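Local coordinates for uncharacterized protein (Methanosarcina mazei, PDB 3R6A) that is of unknown function but has the paired beta-alpha-beta-beta-beta build of the glyoxalase/bleomycin resistance/dioxygenase superfamily and forms a two-chain assembly, at residues L9-V14 and T50-A55; Q68-V73 and V112-E117; N86-I91 and M103-S108. All coordinates share one frame; numbering follows the deposited sequence.

Contact 1 of 3, residues L9-V14 and T50-A55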
loop_
_atom_site.group_PDB
_atom_site.type_symbol
_atom_site.label_atom_id
_atom_site.label_comp_id
_atom_site.label_asym_id
_atom_site.label_seq_id
_atom_site.Cartn_x
_atom_site.Cartn_y
_atom_site.Cartn_z
ATOM N N LEU B 9 2.265 5.461 -0.270
ATOM C CA LEU B 9 2.324 4.814 1.032
ATOM C C LEU B 9 1.317 3.691 1.193
ATOM O O LEU B 9 0.120 3.874 0.948
ATOM C CB LEU B 9 2.111 5.869 2.123
ATOM C CG LEU B 9 3.057 7.067 2.024
ATOM C CD1 LEU B 9 2.641 8.140 3.020
ATOM C CD2 LEU B 9 4.489 6.612 2.288
ATOM N N SER B 10 1.813 2.526 1.603
ATOM C CA SER B 10 0.967 1.354 1.824
ATOM C C SER B 10 0.448 1.421 3.255
ATOM O O SER B 10 1.189 1.755 4.177
ATOM C CB SER B 10 1.771 0.075 1.614
ATOM O OG SER B 10 2.301 0.045 0.300
ATOM N N ARG B 11 -0.820 1.073 3.433
ATOM C CA ARG B 11 -1.467 1.152 4.733
ATOM C C ARG B 11 -1.661 -0.175 5.447
ATOM O O ARG B 11 -2.145 -1.139 4.861
ATOM C CB ARG B 11 -2.830 1.825 4.566
ATOM C CG ARG B 11 -2.764 3.229 3.974
ATOM C CD ARG B 11 -4.075 3.590 3.277
ATOM N NE ARG B 11 -5.209 3.738 4.196
ATOM C CZ ARG B 11 -5.528 4.869 4.821
ATOM N NH1 ARG B 11 -4.799 5.963 4.638
ATOM N NH2 ARG B 11 -6.597 4.917 5.610
ATOM N N LEU B 12 -1.276 -0.211 6.719
ATOM C CA LEU B 12 -1.451 -1.393 7.548
ATOM C C LEU B 12 -2.255 -0.931 8.760
ATOM O O LEU B 12 -2.075 0.190 9.248
ATOM C CB LEU B 12 -0.102 -1.976 7.992
ATOM C CG LEU B 12 0.812 -2.530 6.895
ATOM C CD1 LEU B 12 2.009 -3.223 7.531
ATOM C CD2 LEU B 12 0.045 -3.513 6.018
ATOM N N TYR B 13 -3.142 -1.799 9.232
ATOM C CA TYR B 13 -4.016 -1.497 10.357
ATOM C C TYR B 13 -3.729 -2.433 11.514
ATOM O O TYR B 13 -3.796 -3.652 11.369
ATOM C CB TYR B 13 -5.463 -1.644 9.901
ATOM C CG TYR B 13 -5.714 -0.945 8.591
ATOM C CD1 TYR B 13 -6.117 0.389 8.553
ATOM C CD2 TYR B 13 -5.487 -1.600 7.377
ATOM C CE1 TYR B 13 -6.286 1.055 7.341
ATOM C CE2 TYR B 13 -5.652 -0.943 6.164
ATOM C CZ TYR B 13 -6.051 0.383 6.153
ATOM O OH TYR B 13 -6.212 1.034 4.955
ATOM N N VAL B 14 -3.417 -1.848 12.667
ATOM C CA VAL B 14 -3.084 -2.624 13.851
ATOM C C VAL B 14 -3.809 -2.103 15.089
ATOM O O VAL B 14 -4.319 -0.984 15.099
ATOM C CB VAL B 14 -1.559 -2.591 14.102
ATOM C CG1 VAL B 14 -0.825 -3.162 12.888
ATOM C CG2 VAL B 14 -1.103 -1.160 14.380
ATOM N N THR B 50 8.017 3.302 3.693
ATOM C CA THR B 50 6.836 3.778 2.957
ATOM C C THR B 50 5.548 3.122 3.440
ATOM O O THR B 50 4.566 3.016 2.703
ATOM C CB THR B 50 6.969 3.561 1.423
ATOM O OG1 THR B 50 7.158 2.172 1.132
ATOM C CG2 THR B 50 8.153 4.349 0.889
ATOM N N ILE B 51 5.560 2.687 4.693
ATOM C CA ILE B 51 4.392 2.064 5.291
ATOM C C ILE B 51 3.744 3.013 6.292
ATOM O O ILE B 51 4.427 3.604 7.117
ATOM C CB ILE B 51 4.770 0.784 6.052
ATOM C CG1 ILE B 51 5.272 -0.276 5.072
ATOM C CG2 ILE B 51 3.563 0.258 6.822
ATOM C CD1 ILE B 51 5.739 -1.533 5.744
ATOM N N LEU B 52 2.426 3.152 6.206
ATOM C CA LEU B 52 1.688 3.984 7.140
ATOM C C LEU B 52 0.995 3.015 8.077
ATOM O O LEU B 52 0.181 2.199 7.636
ATOM C CB LEU B 52 0.624 4.832 6.426
ATOM C CG LEU B 52 1.048 6.094 5.675
ATOM C CD1 LEU B 52 -0.176 6.723 5.010
ATOM C CD2 LEU B 52 1.681 7.081 6.646
ATOM N N LEU B 53 1.339 3.081 9.361
ATOM C CA LEU B 53 0.725 2.226 10.367
ATOM C C LEU B 53 -0.392 3.012 11.044
ATOM O O LEU B 53 -0.150 4.067 11.637
ATOM C CB LEU B 53 1.755 1.796 11.416
ATOM C CG LEU B 53 2.819 0.784 11.004
ATOM C CD1 LEU B 53 3.812 0.600 12.153
ATOM C CD2 LEU B 53 2.159 -0.550 10.652
ATOM N N ILE B 54 -1.615 2.497 10.940
ATOM C CA ILE B 54 -2.786 3.132 11.534
ATOM C C ILE B 54 -3.254 2.221 12.666
ATOM O O ILE B 54 -3.610 1.069 12.425
ATOM C CB ILE B 54 -3.897 3.281 10.478
ATOM C CG1 ILE B 54 -3.345 4.048 9.273
ATOM C CG2 ILE B 54 -5.103 3.999 11.076
ATOM C CD1 ILE B 54 -4.285 4.112 8.098
ATOM N N ALA B 55 -3.241 2.736 13.897
ATOM C CA ALA B 55 -3.623 1.940 15.058
ATOM C C ALA B 55 -4.877 2.430 15.765
ATOM O O ALA B 55 -5.121 3.630 15.870
ATOM C CB ALA B 55 -2.460 1.890 16.051
HETATM O O HOH W 1 4.655 1.730 -0.123
#

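Contact 2 of 3, residues Q68-V73 and V112-E117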
loop_
_atom_site.group_PDB
_atom_site.type_symbol
_atom_site.label_atom_id
_atom_site.label_comp_id
_atom_site.label_asym_id
_atom_site.label_seq_id
_atom_site.Cartn_x
_atom_site.Cartn_y
_atom_site.Cartn_z
ATOM N N GLN B 68 -7.521 2.339 -0.024
ATOM C CA GLN B 68 -6.522 1.395 -0.527
ATOM C C GLN B 68 -5.072 1.799 -0.264
ATOM O O GLN B 68 -4.234 0.962 0.090
ATOM C CB GLN B 68 -6.709 1.197 -2.037
ATOM C CG GLN B 68 -8.134 0.863 -2.470
ATOM C CD GLN B 68 -8.627 -0.435 -1.882
ATOM O OE1 GLN B 68 -7.984 -1.476 -2.023
ATOM N NE2 GLN B 68 -9.777 -0.386 -1.221
ATOM N N ALA B 69 -4.772 3.078 -0.452
ATOM C CA ALA B 69 -3.414 3.576 -0.263
ATOM C C ALA B 69 -3.407 5.087 -0.137
ATOM O O ALA B 69 -4.424 5.742 -0.350
ATOM C CB ALA B 69 -2.541 3.153 -1.437
ATOM N N THR B 70 -2.248 5.631 0.211
ATOM C CA THR B 70 -2.087 7.069 0.374
ATOM C C THR B 70 -1.003 7.569 -0.571
ATOM O O THR B 70 0.097 7.014 -0.625
ATOM C CB THR B 70 -1.713 7.397 1.832
ATOM O OG1 THR B 70 -2.822 7.075 2.679
ATOM C CG2 THR B 70 -1.351 8.867 1.994
ATOM N N PHE B 71 -1.334 8.604 -1.337
ATOM C CA PHE B 71 -0.391 9.192 -2.277
ATOM C C PHE B 71 0.058 10.537 -1.740
ATOM O O PHE B 71 -0.760 11.441 -1.578
ATOM C CB PHE B 71 -1.037 9.445 -3.647
ATOM C CG PHE B 71 -1.383 8.204 -4.427
ATOM C CD1 PHE B 71 -1.162 6.930 -3.912
ATOM C CD2 PHE B 71 -1.948 8.325 -5.698
ATOM C CE1 PHE B 71 -1.503 5.797 -4.650
ATOM C CE2 PHE B 71 -2.292 7.199 -6.440
ATOM C CZ PHE B 71 -2.067 5.932 -5.913
ATOM N N LEU B 72 1.349 10.667 -1.450
ATOM C CA LEU B 72 1.898 11.942 -0.996
ATOM C C LEU B 72 2.216 12.675 -2.298
ATOM O O LEU B 72 2.944 12.153 -3.148
ATOM C CB LEU B 72 3.174 11.712 -0.175
ATOM C CG LEU B 72 3.958 12.927 0.324
ATOM C CD1 LEU B 72 3.069 13.841 1.166
ATOM C CD2 LEU B 72 5.141 12.435 1.145
ATOM N N VAL B 73 1.655 13.869 -2.468
ATOM C CA VAL B 73 1.852 14.630 -3.696
ATOM C C VAL B 73 2.367 16.044 -3.463
ATOM O O VAL B 73 2.306 16.567 -2.352
ATOM C CB VAL B 73 0.528 14.714 -4.506
ATOM C CG1 VAL B 73 -0.005 13.315 -4.768
ATOM C CG2 VAL B 73 -0.510 15.523 -3.736
ATOM N N VAL B 112 -10.260 3.650 -3.752
ATOM C CA VAL B 112 -10.357 4.818 -2.883
ATOM C C VAL B 112 -8.942 5.160 -2.431
ATOM O O VAL B 112 -8.277 4.361 -1.785
ATOM C CB VAL B 112 -11.236 4.531 -1.653
ATOM C CG1 VAL B 112 -11.230 5.738 -0.722
ATOM C CG2 VAL B 112 -12.661 4.213 -2.107
ATOM N N ILE B 113 -8.492 6.360 -2.782
ATOM C CA ILE B 113 -7.142 6.796 -2.460
ATOM C C ILE B 113 -7.117 8.103 -1.683
ATOM O O ILE B 113 -7.890 9.023 -1.966
ATOM C CB ILE B 113 -6.325 7.005 -3.755
ATOM C CG1 ILE B 113 -6.270 5.701 -4.559
ATOM C CG2 ILE B 113 -4.926 7.536 -3.412
ATOM C CD1 ILE B 113 -5.491 4.576 -3.897
ATOM N N GLU B 114 -6.230 8.180 -0.697
ATOM C CA GLU B 114 -6.084 9.403 0.076
ATOM C C GLU B 114 -4.899 10.164 -0.509
ATOM O O GLU B 114 -3.798 9.620 -0.614
ATOM C CB GLU B 114 -5.810 9.102 1.551
ATOM C CG GLU B 114 -5.481 10.348 2.351
ATOM C CD GLU B 114 -5.042 10.037 3.765
ATOM O OE1 GLU B 114 -4.304 9.044 3.950
ATOM O OE2 GLU B 114 -5.426 10.793 4.684
ATOM N N TYR B 115 -5.136 11.403 -0.924
ATOM C CA TYR B 115 -4.077 12.247 -1.474
ATOM C C TYR B 115 -3.672 13.230 -0.382
ATOM O O TYR B 115 -4.516 13.917 0.197
ATOM C CB TYR B 115 -4.581 13.010 -2.702
ATOM C CG TYR B 115 -4.739 12.141 -3.926
ATOM C CD1 TYR B 115 -3.789 12.162 -4.946
ATOM C CD2 TYR B 115 -5.841 11.295 -4.068
ATOM C CE1 TYR B 115 -3.931 11.369 -6.079
ATOM C CE2 TYR B 115 -5.990 10.495 -5.197
ATOM C CZ TYR B 115 -5.033 10.541 -6.201
ATOM O OH TYR B 115 -5.193 9.790 -7.344
ATOM N N VAL B 116 -2.376 13.303 -0.102
ATOM C CA VAL B 116 -1.893 14.188 0.947
ATOM C C VAL B 116 -0.821 15.140 0.450
ATOM O O VAL B 116 0.025 14.771 -0.361
ATOM C CB VAL B 116 -1.314 13.370 2.118
ATOM C CG1 VAL B 116 -0.841 14.302 3.225
ATOM C CG2 VAL B 116 -2.361 12.400 2.639
ATOM N N GLU B 117 -0.865 16.370 0.949
ATOM C CA GLU B 117 0.110 17.389 0.600
ATOM C C GLU B 117 0.684 17.872 1.927
ATOM O O GLU B 117 -0.057 18.318 2.798
ATOM C CB GLU B 117 -0.573 18.551 -0.123
ATOM C CG GLU B 117 0.378 19.627 -0.621
ATOM C CD GLU B 117 -0.356 20.823 -1.197
ATOM O OE1 GLU B 117 -1.093 20.654 -2.191
ATOM O OE2 GLU B 117 -0.199 21.935 -0.649
#

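Contact 3 of 3, residues N86-I91 and M103-S108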
loop_
_atom_site.group_PDB
_atom_site.type_symbol
_atom_site.label_atom_id
_atom_site.label_comp_id
_atom_site.label_asym_id
_atom_site.label_seq_id
_atom_site.Cartn_x
_atom_site.Cartn_y
_atom_site.Cartn_z
ATOM N N ASN B 86 -11.067 13.153 -15.181
ATOM C CA ASN B 86 -10.823 11.780 -15.593
ATOM C C ASN B 86 -11.676 10.723 -14.896
ATOM O O ASN B 86 -11.194 9.638 -14.569
ATOM C CB ASN B 86 -9.334 11.466 -15.448
ATOM C CG ASN B 86 -8.501 12.089 -16.557
ATOM O OD1 ASN B 86 -8.445 11.569 -17.673
ATOM N ND2 ASN B 86 -7.867 13.216 -16.263
ATOM N N GLY B 87 -12.945 11.055 -14.671
ATOM C CA GLY B 87 -13.880 10.122 -14.063
ATOM C C GLY B 87 -13.784 9.826 -12.578
ATOM O O GLY B 87 -14.433 8.899 -12.093
ATOM N N ALA B 88 -12.989 10.598 -11.846
ATOM C CA ALA B 88 -12.850 10.376 -10.410
ATOM C C ALA B 88 -13.771 11.295 -9.613
ATOM O O ALA B 88 -14.117 12.391 -10.065
ATOM C CB ALA B 88 -11.404 10.594 -9.987
ATOM N N GLU B 89 -14.167 10.840 -8.428
ATOM C CA GLU B 89 -15.039 11.612 -7.550
ATOM C C GLU B 89 -14.284 12.020 -6.290
ATOM O O GLU B 89 -13.703 11.171 -5.613
ATOM C CB GLU B 89 -16.254 10.773 -7.144
ATOM C CG GLU B 89 -17.110 10.289 -8.305
ATOM C CD GLU B 89 -18.104 11.331 -8.776
ATOM O OE1 GLU B 89 -17.686 12.466 -9.089
ATOM O OE2 GLU B 89 -19.309 11.012 -8.833
ATOM N N ILE B 90 -14.280 13.313 -5.979
ATOM C CA ILE B 90 -13.613 13.779 -4.767
ATOM C C ILE B 90 -14.654 13.609 -3.670
ATOM O O ILE B 90 -15.647 14.339 -3.642
ATOM C CB ILE B 90 -13.223 15.264 -4.866
ATOM C CG1 ILE B 90 -12.452 15.516 -6.163
ATOM C CG2 ILE B 90 -12.392 15.663 -3.654
ATOM C CD1 ILE B 90 -11.175 14.714 -6.297
ATOM N N ILE B 91 -14.439 12.651 -2.768
ATOM C CA ILE B 91 -15.410 12.392 -1.712
ATOM C C ILE B 91 -15.153 13.036 -0.349
ATOM O O ILE B 91 -16.046 13.059 0.501
ATOM C CB ILE B 91 -15.623 10.869 -1.531
ATOM C CG1 ILE B 91 -14.313 10.194 -1.139
ATOM C CG2 ILE B 91 -16.145 10.259 -2.838
ATOM C CD1 ILE B 91 -14.429 8.690 -1.004
HETATM N N MSE B 103 -7.257 14.941 0.933
HETATM C CA MSE B 103 -8.533 14.723 0.260
HETATM C C MSE B 103 -8.601 13.234 -0.028
HETATM O O MSE B 103 -7.571 12.571 -0.181
HETATM C CB MSE B 103 -8.654 15.524 -1.040
HETATM C CG MSE B 103 -7.701 15.126 -2.146
HETATM SE SE MSE B 103 -8.075 16.141 -3.762
HETATM C CE MSE B 103 -6.750 15.330 -4.921
ATOM N N THR B 104 -9.812 12.699 -0.062
ATOM C CA THR B 104 -10.000 11.283 -0.345
ATOM C C THR B 104 -10.753 11.225 -1.658
ATOM O O THR B 104 -11.707 11.970 -1.871
ATOM C CB THR B 104 -10.778 10.590 0.782
ATOM O OG1 THR B 104 -10.005 10.659 1.989
ATOM C CG2 THR B 104 -11.020 9.120 0.440
ATOM N N VAL B 105 -10.313 10.341 -2.539
ATOM C CA VAL B 105 -10.892 10.257 -3.868
ATOM C C VAL B 105 -11.287 8.857 -4.289
ATOM O O VAL B 105 -10.587 7.897 -3.992
ATOM C CB VAL B 105 -9.871 10.783 -4.904
ATOM C CG1 VAL B 105 -10.436 10.686 -6.316
ATOM C CG2 VAL B 105 -9.480 12.214 -4.567
ATOM N N ARG B 106 -12.416 8.748 -4.986
ATOM C CA ARG B 106 -12.844 7.460 -5.506
ATOM C C ARG B 106 -12.552 7.491 -6.999
ATOM O O ARG B 106 -13.189 8.230 -7.752
ATOM C CB ARG B 106 -14.347 7.217 -5.286
ATOM C CG ARG B 106 -14.818 5.860 -5.835
ATOM C CD ARG B 106 -16.322 5.660 -5.650
ATOM N NE ARG B 106 -16.763 4.313 -6.027
ATOM C CZ ARG B 106 -16.950 3.894 -7.276
ATOM N NH1 ARG B 106 -16.743 4.706 -8.303
ATOM N NH2 ARG B 106 -17.343 2.648 -7.500
ATOM N N HIS B 107 -11.571 6.703 -7.422
ATOM C CA HIS B 107 -11.215 6.626 -8.830
ATOM C C HIS B 107 -12.355 5.932 -9.574
ATOM O O HIS B 107 -13.129 5.190 -8.977
ATOM C CB HIS B 107 -9.930 5.817 -9.005
ATOM C CG HIS B 107 -8.703 6.504 -8.493
ATOM N ND1 HIS B 107 -7.479 5.874 -8.413
ATOM C CD2 HIS B 107 -8.501 7.772 -8.058
ATOM C CE1 HIS B 107 -6.577 6.724 -7.954
ATOM N NE2 HIS B 107 -7.171 7.883 -7.729
ATOM N N SER B 108 -12.440 6.173 -10.877
ATOM C CA SER B 108 -13.475 5.562 -11.704
ATOM C C SER B 108 -13.510 4.043 -11.534
ATOM O O SER B 108 -14.583 3.435 -11.528
ATOM C CB SER B 108 -13.237 5.905 -13.179
ATOM O OG SER B 108 -14.232 5.324 -14.000
HETATM O O HOH W 2 -10.641 7.836 -12.134
#

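Contact 1 of 3, residues L9-V14 and T50-A55
Arg11 and Tyr13 stand on the same face of strand 9-14, and both lean on Ile54 of the parallel strand 51-55. Arg11 can be followed outward. From CB the chain runs through CG, which passes Leu52 CD1 at 4.5 Å, to CD and then bends at chi3 (67°), a turn that swings the guanidinium along the strand toward Tyr13. There NE donates to Tyr13 OH at 3.0 Å, with the hydroxyl close to the guanidinium plane. Ile54 CD1 sits over one face of the group, toward its rim, 3.5 Å from Arg11 NH2, and the same methyl lies 3.7 Å from Tyr13 CE1. Beyond this contact Arg11 NH1 makes a salt bridge to Glu114 and a hydrogen bond to Thr70, while NH2 reaches the carbonyl of Phe64.

Five backbone hydrogen bonds, among them Leu52 N to Ser10 O at 2.8 Å, join these neighbours in the mixed sheet. Leu9 lies across Leu52, its CD1 3.7 Å from Leu52 CG. On the other face Leu12 CB meets Leu53 CD2 at 3.8 Å under helix 17-27, consistent with the superfamily fold. A water links Ser10 OG to Thr50 OG1, and Ser10 OG also bonds its counterpart in the second subunit.

With NE, NH1 and NH2 all engaged and a methyl over one face, the buried guanidinium is fixed in rotation, and Glu114 probably offsets its charge.

Contact 2 of 3, residues Q68-V73 and V112-E117
Phe71 and Ile113 form the tight part of this contact, in which strands 69-73 and 112-118 run as parallel neighbours in the mixed sheet. Ile113 CG2 stands 3.7 Å from the Phe71 ring centroid and only 8° off the ring normal, a CH-pi contact. Phe71 also turns an edge to the face of Tyr115, an edge-to-face pair with centroids 5.3 Å apart and planes at 74°. Val73 CG1 closes on the rim of the Tyr115 ring, 4.0 Å from CD1. Helix 76-84 packs on this side too, as expected of the superfamily fold, and Ile51 of the second subunit touches Phe71.

The reverse face is more polar. Thr70 OG1 donates to Glu114 OE1 at 2.8 Å, meeting the lone pair of OE1 that points away from the other carboxylate oxygen. Nearby, Thr70 CG2 meets Val116 CG2 at 3.7 Å. The pairing is looser at the Gln68 end, where Gln68 N bonds Val112 O at a bent 147° and the buried Ala69 N finds no partner. Glu117, at the far end, is partly exposed.

With Arg11 as a second partner, OE1 is held in place, and the threonine hydroxyl ties the extended glutamate to the neighbouring strand.

Contact 3 of 3, residues N86-I91 and M103-S108
Ile90 and Val105 face each other across a beta hairpin, the antiparallel pair of strands 89-97 and 100-106 at one edge of the chain's mixed sheet. Their side chains slant across one another and are pressed close: Ile90 CD1 lies 3.5 Å from Val105 CG2, tighter than usual for two carbons. Val105 spreads its branches between two partners. CG1, anti to the backbone N (chi1 179°), turns to Ala88 CB at 3.8 Å, leaving CG2 for the isoleucine. Farther along, the selenium of Met103, a selenomethionine, comes within 4.3 Å of Ile90 CD1. Leu83 of helix 76-84 touches both Ala88 and Met103, so these two residues seat the hairpin on the helix.

On the other face Glu89 and Arg106 are paired through their backbones, and their side chains start out together but lead away from each other. Their charged ends stay apart, with Glu89 OE2 6.8 Å from Arg106 NH1. The backbone does the joining here: Glu89 N donates to Arg106 O and Arg106 N returns a bond to Glu89 O, both nearly straight. Ile91 lies across Thr104, CD1 against CG2, while its N reaches Thr104 O at a bent 139°.

The side chain of His107 leaves the backbone heading away from segment 86-91. Its NE2 bonds Tyr115 OH and its ND1 bonds Tyr24 OH of the second subunit, whose Phe23 meets the imidazole edge-to-face. Where the strands give way to loop, one water ties the segments, donating to Asn86 O at 3.1 Å and accepting from Ser108 N at 2.8 Å.

Overall arrangement
The three contacts lie along one mixed sheet. Contacts 1 and 2, centres 12 Å apart, meet where strands 5-14 and 69-73 are neighbours: Leu9 N lies 2.7 Å from Thr70 O, and Thr70 and Glu114 of contact 2 meet the Arg11 guanidinium of contact 1. Contact 3 is nested in the loop that contact 2 closes; their centres are 11 Å apart, and strands 112-118 and 100-106 adjoin, with Tyr115 N 2.8 Å from Met103 O. Contacts 1 and 3 do not touch, their nearest atoms being about 7 Å apart. All three reach the second subunit. An acetate ion, probably from the crystallisation liquor, lies about 4 Å from the Ser108 side chain in contact 3.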